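Local coordinates for protein PrgX (Enterococcus faecalis, PDB 2AWI) that serves as the receptor for the peptide sex pheromone cCF10 and probably binds DNA as a repressor in the control of plasmid conjugation, at residues R103-L114 against F130-L141. The protein carries 1 engineered substitution. Residues are numbered along the deposited sequence; the frame is centred on the assembly and turned at random.
Sequences RLTSLQYFSIYL and FNKTITSDLKHL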
loop_
_atom_site.group_PDB
_atom_site.type_symbol
_atom_site.label_atom_id
_atom_site.label_comp_id
_atom_site.label_asym_id
_atom_site.label_seq_id
_atom_site.Cartn_x
_atom_site.Cartn_y
_atom_site.Cartn_z
ATOM N N ARG A 103 5.165 -37.966 37.109
ATOM C CA ARG A 103 5.676 -37.325 35.901
ATOM C C ARG A 103 6.515 -38.179 34.956
ATOM O O ARG A 103 6.751 -37.777 33.815
ATOM C CB ARG A 103 6.464 -36.067 36.270
ATOM C CG ARG A 103 7.780 -36.344 36.962
ATOM C CD ARG A 103 8.502 -35.055 37.325
ATOM N NE ARG A 103 9.864 -35.333 37.765
ATOM C CZ ARG A 103 10.172 -36.080 38.821
ATOM N NH1 ARG A 103 9.210 -36.619 39.560
ATOM N NH2 ARG A 103 11.442 -36.311 39.125
ATOM N N LEU A 104 6.970 -39.344 35.404
ATOM C CA LEU A 104 7.786 -40.190 34.538
ATOM C C LEU A 104 7.102 -41.506 34.187
ATOM O O LEU A 104 7.682 -42.353 33.507
ATOM C CB LEU A 104 9.139 -40.477 35.196
ATOM C CG LEU A 104 10.054 -39.285 35.492
ATOM C CD1 LEU A 104 11.355 -39.775 36.133
ATOM C CD2 LEU A 104 10.347 -38.541 34.209
ATOM N N THR A 105 5.871 -41.670 34.660
ATOM C CA THR A 105 5.082 -42.871 34.399
ATOM C C THR A 105 5.035 -43.127 32.895
ATOM O O THR A 105 5.131 -44.269 32.436
ATOM C CB THR A 105 3.635 -42.700 34.910
ATOM O OG1 THR A 105 3.658 -42.393 36.310
ATOM C CG2 THR A 105 2.831 -43.977 34.685
ATOM N N SER A 106 4.882 -42.047 32.134
ATOM C CA SER A 106 4.821 -42.125 30.683
ATOM C C SER A 106 5.102 -40.749 30.101
ATOM O O SER A 106 5.053 -39.741 30.811
ATOM C CB SER A 106 3.433 -42.594 30.229
ATOM O OG SER A 106 2.446 -41.602 30.465
ATOM N N LEU A 107 5.393 -40.717 28.804
ATOM C CA LEU A 107 5.670 -39.468 28.121
ATOM C C LEU A 107 4.469 -38.535 28.243
ATOM O O LEU A 107 4.630 -37.321 28.312
ATOM C CB LEU A 107 5.995 -39.736 26.655
ATOM C CG LEU A 107 7.265 -40.563 26.439
ATOM C CD1 LEU A 107 7.423 -40.883 24.965
ATOM C CD2 LEU A 107 8.478 -39.801 26.964
ATOM N N GLN A 108 3.266 -39.097 28.277
ATOM C CA GLN A 108 2.069 -38.275 28.407
ATOM C C GLN A 108 2.102 -37.555 29.750
ATOM O O GLN A 108 2.027 -36.332 29.805
ATOM C CB GLN A 108 0.809 -39.138 28.292
ATOM C CG GLN A 108 0.558 -39.653 26.885
ATOM C CD GLN A 108 0.143 -38.545 25.926
ATOM O OE1 GLN A 108 0.308 -38.663 24.711
ATOM N NE2 GLN A 108 -0.412 -37.467 26.471
ATOM N N TYR A 109 2.227 -38.315 30.835
ATOM C CA TYR A 109 2.287 -37.715 32.167
ATOM C C TYR A 109 3.415 -36.698 32.278
ATOM O O TYR A 109 3.285 -35.695 32.981
ATOM C CB TYR A 109 2.449 -38.794 33.242
ATOM C CG TYR A 109 1.131 -39.401 33.671
ATOM C CD1 TYR A 109 0.185 -38.638 34.356
ATOM C CD2 TYR A 109 0.809 -40.719 33.352
ATOM C CE1 TYR A 109 -1.054 -39.172 34.708
ATOM C CE2 TYR A 109 -0.427 -41.263 33.699
ATOM C CZ TYR A 109 -1.352 -40.483 34.372
ATOM O OH TYR A 109 -2.582 -41.009 34.694
ATOM N N PHE A 110 4.526 -36.939 31.592
ATOM C CA PHE A 110 5.601 -35.965 31.663
ATOM C C PHE A 110 5.094 -34.679 31.036
ATOM O O PHE A 110 5.275 -33.595 31.587
ATOM C CB PHE A 110 6.849 -36.439 30.918
ATOM C CG PHE A 110 8.045 -35.561 31.149
ATOM C CD1 PHE A 110 8.523 -35.355 32.440
ATOM C CD2 PHE A 110 8.674 -34.919 30.087
ATOM C CE1 PHE A 110 9.611 -34.519 32.672
ATOM C CE2 PHE A 110 9.765 -34.078 30.309
ATOM C CZ PHE A 110 10.233 -33.879 31.604
ATOM N N SER A 111 4.448 -34.813 29.881
ATOM C CA SER A 111 3.899 -33.667 29.169
ATOM C C SER A 111 2.907 -32.912 30.058
ATOM O O SER A 111 2.896 -31.684 30.082
ATOM C CB SER A 111 3.209 -34.128 27.881
ATOM O OG SER A 111 2.834 -33.017 27.083
ATOM N N ILE A 112 2.080 -33.647 30.793
ATOM C CA ILE A 112 1.113 -33.016 31.683
ATOM C C ILE A 112 1.870 -32.276 32.787
ATOM O O ILE A 112 1.544 -31.137 33.131
ATOM C CB ILE A 112 0.180 -34.065 32.317
ATOM C CG1 ILE A 112 -0.697 -34.698 31.237
ATOM C CG2 ILE A 112 -0.681 -33.416 33.378
ATOM C CD1 ILE A 112 -1.526 -35.867 31.733
ATOM N N TYR A 113 2.888 -32.941 33.322
ATOM C CA TYR A 113 3.735 -32.390 34.373
ATOM C C TYR A 113 4.263 -31.012 33.987
ATOM O O TYR A 113 4.143 -30.060 34.755
ATOM C CB TYR A 113 4.905 -33.342 34.631
ATOM C CG TYR A 113 6.024 -32.745 35.449
ATOM C CD1 TYR A 113 5.858 -32.480 36.810
ATOM C CD2 TYR A 113 7.248 -32.427 34.858
ATOM C CE1 TYR A 113 6.885 -31.916 37.565
ATOM C CE2 TYR A 113 8.278 -31.864 35.599
ATOM C CZ TYR A 113 8.091 -31.611 36.953
ATOM O OH TYR A 113 9.112 -31.060 37.696
ATOM N N LEU A 114 4.855 -30.909 32.800
ATOM C CA LEU A 114 5.389 -29.632 32.327
ATOM C C LEU A 114 4.250 -28.623 32.188
ATOM O O LEU A 114 4.476 -27.409 32.156
ATOM C CB LEU A 114 6.102 -29.810 30.977
ATOM C CG LEU A 114 7.352 -30.698 30.987
ATOM C CD1 LEU A 114 7.882 -30.883 29.563
ATOM C CD2 LEU A 114 8.415 -30.076 31.891
ATOM N N PHE A 130 11.217 -28.700 40.608
ATOM C CA PHE A 130 11.478 -28.619 39.173
ATOM C C PHE A 130 12.969 -28.546 38.867
ATOM O O PHE A 130 13.534 -29.481 38.305
ATOM C CB PHE A 130 10.772 -27.405 38.565
ATOM C CG PHE A 130 10.961 -27.276 37.083
ATOM C CD1 PHE A 130 10.514 -28.278 36.221
ATOM C CD2 PHE A 130 11.594 -26.158 36.544
ATOM C CE1 PHE A 130 10.695 -28.176 34.838
ATOM C CE2 PHE A 130 11.786 -26.038 35.162
ATOM C CZ PHE A 130 11.334 -27.052 34.306
ATOM N N ASN A 131 13.598 -27.433 39.234
ATOM C CA ASN A 131 15.024 -27.246 38.991
ATOM C C ASN A 131 15.872 -28.361 39.590
ATOM O O ASN A 131 16.943 -28.684 39.073
ATOM C CB ASN A 131 15.493 -25.903 39.555
ATOM C CG ASN A 131 15.130 -24.735 38.662
ATOM O OD1 ASN A 131 15.545 -23.600 38.910
ATOM N ND2 ASN A 131 14.354 -25.002 37.616
ATOM N N LYS A 132 15.392 -28.949 40.678
ATOM C CA LYS A 132 16.121 -30.022 41.338
ATOM C C LYS A 132 16.071 -31.362 40.601
ATOM O O LYS A 132 16.914 -32.228 40.838
ATOM C CB LYS A 132 15.600 -30.220 42.768
ATOM C CG LYS A 132 16.324 -29.421 43.862
ATOM C CD LYS A 132 16.115 -27.910 43.755
ATOM C CE LYS A 132 17.129 -27.255 42.825
ATOM N NZ LYS A 132 18.523 -27.375 43.343
ATOM N N THR A 133 15.105 -31.540 39.704
ATOM C CA THR A 133 14.992 -32.814 39.002
ATOM C C THR A 133 14.912 -32.761 37.479
ATOM O O THR A 133 15.070 -33.791 36.817
ATOM C CB THR A 133 13.756 -33.602 39.491
ATOM O OG1 THR A 133 12.564 -32.947 39.039
ATOM C CG2 THR A 133 13.734 -33.679 41.016
ATOM N N ILE A 134 14.689 -31.578 36.913
ATOM C CA ILE A 134 14.524 -31.486 35.470
ATOM C C ILE A 134 15.647 -32.090 34.633
ATOM O O ILE A 134 15.392 -32.944 33.782
ATOM C CB ILE A 134 14.263 -30.024 35.017
ATOM C CG1 ILE A 134 13.819 -30.015 33.549
ATOM C CG2 ILE A 134 15.511 -29.178 35.196
ATOM C CD1 ILE A 134 12.560 -30.835 33.267
ATOM N N THR A 135 16.882 -31.661 34.868
ATOM C CA THR A 135 18.013 -32.182 34.108
ATOM C C THR A 135 18.075 -33.702 34.187
ATOM O O THR A 135 18.352 -34.376 33.197
ATOM C CB THR A 135 19.342 -31.589 34.616
ATOM O OG1 THR A 135 19.386 -30.190 34.305
ATOM C CG2 THR A 135 20.524 -32.290 33.967
ATOM N N SER A 136 17.801 -34.230 35.370
ATOM C CA SER A 136 17.815 -35.667 35.610
ATOM C C SER A 136 16.658 -36.392 34.910
ATOM O O SER A 136 16.798 -37.544 34.487
ATOM C CB SER A 136 17.753 -35.933 37.114
ATOM O OG SER A 136 17.457 -37.293 37.375
ATOM N N ASP A 137 15.515 -35.722 34.801
ATOM C CA ASP A 137 14.351 -36.303 34.141
ATOM C C ASP A 137 14.611 -36.411 32.642
ATOM O O ASP A 137 14.396 -37.459 32.041
ATOM C CB ASP A 137 13.112 -35.433 34.378
ATOM C CG ASP A 137 12.620 -35.486 35.816
ATOM O OD1 ASP A 137 11.704 -34.706 36.152
ATOM O OD2 ASP A 137 13.139 -36.307 36.608
ATOM N N LEU A 138 15.087 -35.327 32.043
ATOM C CA LEU A 138 15.342 -35.324 30.608
ATOM C C LEU A 138 16.320 -36.415 30.184
ATOM O O LEU A 138 16.109 -37.079 29.166
ATOM C CB LEU A 138 15.834 -33.945 30.158
ATOM C CG LEU A 138 14.862 -32.785 30.441
ATOM C CD1 LEU A 138 15.359 -31.525 29.747
ATOM C CD2 LEU A 138 13.459 -33.128 29.951
ATOM N N LYS A 139 17.377 -36.609 30.971
ATOM C CA LYS A 139 18.368 -37.642 30.679
ATOM C C LYS A 139 17.705 -39.010 30.783
ATOM O O LYS A 139 17.890 -39.872 29.927
ATOM C CB LYS A 139 19.540 -37.561 31.661
ATOM C CG LYS A 139 20.499 -36.412 31.401
ATOM C CD LYS A 139 21.620 -36.396 32.428
ATOM C CE LYS A 139 22.703 -35.386 32.065
ATOM N NZ LYS A 139 22.184 -33.996 31.926
ATOM N N HIS A 140 16.923 -39.200 31.837
ATOM C CA HIS A 140 16.234 -40.460 32.044
ATOM C C HIS A 140 15.297 -40.801 30.883
ATOM O O HIS A 140 15.153 -41.968 30.508
ATOM C CB HIS A 140 15.450 -40.408 33.351
ATOM C CG HIS A 140 14.643 -41.637 33.617
ATOM N ND1 HIS A 140 13.459 -41.903 32.965
ATOM C CD2 HIS A 140 14.856 -42.679 34.451
ATOM C CE1 HIS A 140 12.976 -43.057 33.388
ATOM N NE2 HIS A 140 13.805 -43.549 34.291
ATOM N N LEU A 141 14.671 -39.783 30.306
ATOM C CA LEU A 141 13.749 -39.993 29.203
ATOM C C LEU A 141 14.412 -40.055 27.832
ATOM O O LEU A 141 13.971 -40.817 26.973
ATOM C CB LEU A 141 12.691 -38.883 29.177
ATOM C CG LEU A 141 11.752 -38.772 30.379
ATOM C CD1 LEU A 141 10.999 -37.451 30.309
ATOM C CD2 LEU A 141 10.800 -39.957 30.396
HETATM O O HOH W 1 11.692 -31.956 36.666
#
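Arg-103 grips Asp-137 side-on, its NE 2.5 Å from OD1 and its NH2 3.0 Å from OD2, in a salt bridge whose guanidinium and carboxylate planes stand 45° apart. The NE bond lies near the guanidinium plane, the NH2 bond is tilted from it, and both reach the syn side of the carboxylate. Arginine CD lies over the centre of the Tyr-113 ring, 3.4 Å above its plane, while NH1 pairs with Glu-100. A water donates to Asp-137 OD1 at 2.8 Å and hydrogen-bonds Tyr-113 OH and Thr-133 OG1; the latter is further tied to Thr-129 O. Next to this polar cluster, Phe-110, with CG anti to its backbone N (chi1 -171°), reaches across to helix 128-142. Leu-141 CD1 sits 3.5 Å from the centroid of the Phe-110 ring in a CH-pi contact, Leu-114 CG lies over the rim of the opposite face, and Ile-134 CD1 meets the edge. Leu-104 CD2 and Leu-107 CD2 pack on Leu-141, and Tyr-113 OH abuts the edge of Phe-130. The successive helices 107-122 and 128-142 run antiparallel (156° for the segments), a helical hairpin within the TPR-family region. With two arginine nitrogens and a donating water on its carboxylate, buried Asp-137 is probably held as the anion.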